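Local coordinates for iron-regulated ABC transporter siderophore-binding protein SirA (Staphylococcus aureus subsp. aureus, PDB 3MWF) that binds the iron(III) complex of the siderophore staphyloferrin B, probably to deliver it to an ABC transporter for iron uptake, at residues Thr26-Val40 / Thr119-Ala133. Residues are numbered along the deposited sequence; the frame is centred on the assembly and turned at random.
Sequences TLYQGATDVAVSLGV and TTKLMGKALGKEKEA
At the edge of the Tyr28 ring, close to its plane, lies the hydroxyl of Thr119, while one face of the ring carries CB of Ala31, 3.7 Å above the ring plane and over its centre. A 2.8 Å hydrogen bond joins Tyr28 OH to Thr119 OG1. At this N-cap residue of helix 29-37, a chi1 of 58° puts CG between the backbone N and the carbonyl carbon and lays the ring over Ala31 in the first turn. Tyr28 OH also bonds with Thr110 OG1, and Thr119 OG1 with the carbonyl O of Lys115. Next along, Val34 sets its two methyls against one side of helix 116-127: CG1 is 3.7 Å from Met123 SD, and CG2 touches Thr119 CG2 and lies 3.5 Å from Thr120 OG1, a van der Waals contact, since that hydroxyl is hydrogen-bonded to Phe116 O. The thioether turns at its end (chi3 65°), bringing CE to 3.7 Å from Ala35 CB. Leu38 forks between two helices: CD1 lies over Met123 CB and Gly124 N, CD2 packs 3.6 Å from Ala133 N at the start of helix 130-155. Val40 CG2 finishes the row on Leu127 CD1, 4.1 Å away, and on the aliphatic part of Lys129. The axes of segments 29-37 and 119-127 pass 9.7 Å apart at -54°. Near the siderophore but not touching it, the buried, doubly bonded hydroxyl pair fixes the phenol's position; van der Waals packing alone holds the rest of this N-terminal-lobe seam.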
# COMPACT_ATOMS: atom_id res chain seq x y z
N THR A 26 1.15 1.29 16.12
CA THR A 26 1.17 0.77 14.75
C THR A 26 2.48 1.10 14.09
O THR A 26 2.88 2.27 14.02
CB THR A 26 -0.03 1.33 13.94
OG1 THR A 26 -0.14 2.75 14.14
CG2 THR A 26 -1.31 0.65 14.36
N LEU A 27 3.17 0.07 13.59
CA LEU A 27 4.55 0.21 13.07
C LEU A 27 4.68 0.19 11.55
O LEU A 27 5.78 0.12 11.04
CB LEU A 27 5.45 -0.89 13.67
CG LEU A 27 5.53 -0.83 15.21
CD1 LEU A 27 6.51 -1.89 15.69
CD2 LEU A 27 5.98 0.54 15.69
N TYR A 28 3.55 0.22 10.85
CA TYR A 28 3.62 0.57 9.43
C TYR A 28 2.41 1.41 9.01
O TYR A 28 1.38 1.36 9.67
CB TYR A 28 3.78 -0.67 8.55
CG TYR A 28 2.74 -1.75 8.63
CD1 TYR A 28 2.88 -2.80 9.56
CD2 TYR A 28 1.69 -1.81 7.71
CE1 TYR A 28 1.95 -3.85 9.58
CE2 TYR A 28 0.75 -2.84 7.74
CZ TYR A 28 0.91 -3.88 8.65
OH TYR A 28 0.02 -4.92 8.70
N GLN A 29 2.55 2.16 7.92
CA GLN A 29 1.51 3.13 7.53
C GLN A 29 0.13 2.51 7.48
O GLN A 29 -0.84 3.08 7.97
CB GLN A 29 1.83 3.68 6.13
CG GLN A 29 3.30 4.09 5.91
CD GLN A 29 3.74 5.23 6.80
OE1 GLN A 29 3.05 6.25 6.88
NE2 GLN A 29 4.88 5.07 7.49
N GLY A 30 0.01 1.34 6.84
CA GLY A 30 -1.31 0.74 6.62
C GLY A 30 -1.96 0.31 7.92
O GLY A 30 -3.17 0.34 8.02
N ALA A 31 -1.15 -0.11 8.89
CA ALA A 31 -1.65 -0.53 10.20
C ALA A 31 -2.24 0.70 10.90
O ALA A 31 -3.31 0.63 11.52
CB ALA A 31 -0.52 -1.15 11.03
N THR A 32 -1.57 1.83 10.77
CA THR A 32 -2.11 3.09 11.35
C THR A 32 -3.46 3.45 10.76
O THR A 32 -4.42 3.80 11.48
CB THR A 32 -1.13 4.22 11.13
OG1 THR A 32 0.13 3.84 11.71
CG2 THR A 32 -1.60 5.50 11.86
N ASP A 33 -3.54 3.32 9.44
CA ASP A 33 -4.76 3.57 8.70
C ASP A 33 -5.86 2.61 9.11
O ASP A 33 -7.01 3.01 9.33
CB ASP A 33 -4.47 3.48 7.20
CG ASP A 33 -5.72 3.75 6.34
OD1 ASP A 33 -6.65 2.90 6.30
OD2 ASP A 33 -5.75 4.83 5.67
N VAL A 34 -5.53 1.34 9.22
CA VAL A 34 -6.52 0.32 9.58
C VAL A 34 -7.03 0.55 11.01
O VAL A 34 -8.23 0.41 11.27
CB VAL A 34 -5.95 -1.10 9.35
CG1 VAL A 34 -6.81 -2.20 10.03
CG2 VAL A 34 -5.85 -1.38 7.85
N ALA A 35 -6.13 0.92 11.92
CA ALA A 35 -6.55 1.17 13.32
C ALA A 35 -7.60 2.28 13.33
O ALA A 35 -8.69 2.14 13.93
CB ALA A 35 -5.35 1.58 14.15
N VAL A 36 -7.30 3.38 12.65
CA VAL A 36 -8.26 4.48 12.54
C VAL A 36 -9.59 4.03 11.91
O VAL A 36 -10.69 4.37 12.40
CB VAL A 36 -7.61 5.68 11.79
CG1 VAL A 36 -8.65 6.73 11.36
CG2 VAL A 36 -6.49 6.32 12.63
N SER A 37 -9.50 3.24 10.85
CA SER A 37 -10.67 2.72 10.14
C SER A 37 -11.56 1.84 11.02
O SER A 37 -12.80 1.77 10.84
CB SER A 37 -10.20 1.93 8.91
OG SER A 37 -9.61 2.81 7.96
N LEU A 38 -10.92 1.16 11.97
CA LEU A 38 -11.62 0.28 12.92
C LEU A 38 -12.09 1.03 14.18
O LEU A 38 -12.64 0.40 15.10
CB LEU A 38 -10.72 -0.90 13.30
CG LEU A 38 -10.45 -1.93 12.19
CD1 LEU A 38 -9.38 -2.88 12.62
CD2 LEU A 38 -11.72 -2.71 11.83
N GLY A 39 -11.87 2.34 14.21
CA GLY A 39 -12.33 3.21 15.31
C GLY A 39 -11.40 3.24 16.52
O GLY A 39 -11.83 3.63 17.62
N VAL A 40 -10.15 2.82 16.33
CA VAL A 40 -9.16 2.80 17.39
C VAL A 40 -7.99 3.73 17.08
O VAL A 40 -7.14 3.40 16.24
CB VAL A 40 -8.61 1.36 17.63
CG1 VAL A 40 -7.63 1.32 18.80
CG2 VAL A 40 -9.74 0.37 17.86
N THR A 119 -3.99 -7.03 6.88
CA THR A 119 -3.86 -6.11 8.02
C THR A 119 -5.22 -5.91 8.71
O THR A 119 -5.30 -5.94 9.94
CB THR A 119 -3.29 -4.76 7.53
OG1 THR A 119 -2.07 -5.03 6.85
CG2 THR A 119 -3.02 -3.79 8.68
N THR A 120 -6.27 -5.73 7.92
CA THR A 120 -7.62 -5.47 8.46
C THR A 120 -8.15 -6.68 9.22
O THR A 120 -8.66 -6.54 10.33
CB THR A 120 -8.59 -5.07 7.35
OG1 THR A 120 -8.14 -3.84 6.74
CG2 THR A 120 -10.00 -4.83 7.90
N LYS A 121 -8.00 -7.86 8.63
CA LYS A 121 -8.40 -9.11 9.32
C LYS A 121 -7.62 -9.35 10.61
O LYS A 121 -8.22 -9.62 11.65
CB LYS A 121 -8.23 -10.32 8.39
CG LYS A 121 -9.23 -10.36 7.26
CD LYS A 121 -8.83 -11.45 6.24
CE LYS A 121 -9.04 -10.96 4.81
NZ LYS A 121 -8.97 -12.07 3.80
N LEU A 122 -6.29 -9.25 10.54
CA LEU A 122 -5.45 -9.44 11.72
C LEU A 122 -5.80 -8.45 12.83
O LEU A 122 -5.92 -8.82 13.99
CB LEU A 122 -3.97 -9.29 11.36
CG LEU A 122 -2.98 -9.42 12.52
CD1 LEU A 122 -3.09 -10.78 13.19
CD2 LEU A 122 -1.57 -9.24 12.01
N MET A 123 -5.92 -7.18 12.46
CA MET A 123 -6.18 -6.16 13.46
C MET A 123 -7.59 -6.27 14.00
O MET A 123 -7.81 -6.01 15.20
CB MET A 123 -5.85 -4.77 12.94
CG MET A 123 -4.35 -4.56 12.75
SD MET A 123 -3.87 -2.92 12.18
CE MET A 123 -4.38 -1.95 13.61
N GLY A 124 -8.52 -6.71 13.16
CA GLY A 124 -9.89 -6.99 13.59
C GLY A 124 -9.88 -7.99 14.75
O GLY A 124 -10.51 -7.78 15.80
N LYS A 125 -9.13 -9.08 14.56
CA LYS A 125 -9.02 -10.13 15.58
C LYS A 125 -8.31 -9.64 16.85
O LYS A 125 -8.77 -9.89 17.96
CB LYS A 125 -8.34 -11.38 15.02
CG LYS A 125 -8.46 -12.59 15.95
CD LYS A 125 -8.22 -13.91 15.21
CE LYS A 125 -8.12 -15.09 16.18
NZ LYS A 125 -9.32 -15.23 17.08
N ALA A 126 -7.20 -8.92 16.67
CA ALA A 126 -6.37 -8.48 17.77
C ALA A 126 -7.09 -7.45 18.62
O ALA A 126 -6.91 -7.43 19.86
CB ALA A 126 -5.04 -7.91 17.25
N LEU A 127 -7.91 -6.63 17.98
CA LEU A 127 -8.58 -5.50 18.66
C LEU A 127 -9.98 -5.82 19.19
O LEU A 127 -10.60 -4.95 19.84
CB LEU A 127 -8.67 -4.28 17.73
CG LEU A 127 -7.35 -3.57 17.42
CD1 LEU A 127 -7.53 -2.63 16.24
CD2 LEU A 127 -6.92 -2.79 18.64
N GLY A 128 -10.46 -7.04 18.92
CA GLY A 128 -11.85 -7.43 19.15
C GLY A 128 -12.80 -6.56 18.34
O GLY A 128 -13.83 -6.10 18.84
N LYS A 129 -12.42 -6.31 17.09
CA LYS A 129 -13.25 -5.54 16.15
C LYS A 129 -13.51 -6.36 14.88
O LYS A 129 -13.50 -5.83 13.76
CB LYS A 129 -12.56 -4.22 15.79
CG LYS A 129 -12.34 -3.26 16.96
CD LYS A 129 -13.60 -2.52 17.36
CE LYS A 129 -13.27 -1.50 18.43
NZ LYS A 129 -14.50 -0.95 19.04
N GLU A 130 -13.77 -7.66 15.06
CA GLU A 130 -13.97 -8.58 13.94
C GLU A 130 -15.15 -8.21 13.05
O GLU A 130 -15.03 -8.25 11.82
CB GLU A 130 -14.11 -10.02 14.43
CG GLU A 130 -12.78 -10.63 14.83
CD GLU A 130 -12.90 -12.06 15.28
OE1 GLU A 130 -13.43 -12.89 14.51
OE2 GLU A 130 -12.45 -12.37 16.41
N LYS A 131 -16.27 -7.83 13.67
CA LYS A 131 -17.45 -7.43 12.91
C LYS A 131 -17.17 -6.14 12.13
O LYS A 131 -17.56 -6.01 10.97
CB LYS A 131 -18.66 -7.27 13.86
CG LYS A 131 -19.92 -6.63 13.25
CD LYS A 131 -20.60 -7.51 12.21
CE LYS A 131 -22.13 -7.34 12.23
NZ LYS A 131 -22.56 -5.91 12.32
N GLU A 132 -16.48 -5.19 12.76
CA GLU A 132 -16.10 -3.94 12.08
C GLU A 132 -15.20 -4.23 10.87
O GLU A 132 -15.41 -3.68 9.79
CB GLU A 132 -15.39 -2.98 13.04
CG GLU A 132 -16.30 -2.37 14.13
CD GLU A 132 -16.59 -3.29 15.31
OE1 GLU A 132 -16.14 -4.46 15.35
OE2 GLU A 132 -17.31 -2.84 16.23
N ALA A 133 -14.23 -5.12 11.07
CA ALA A 133 -13.29 -5.51 10.00
C ALA A 133 -14.01 -6.16 8.83
O ALA A 133 -13.76 -5.85 7.65
CB ALA A 133 -12.21 -6.43 10.55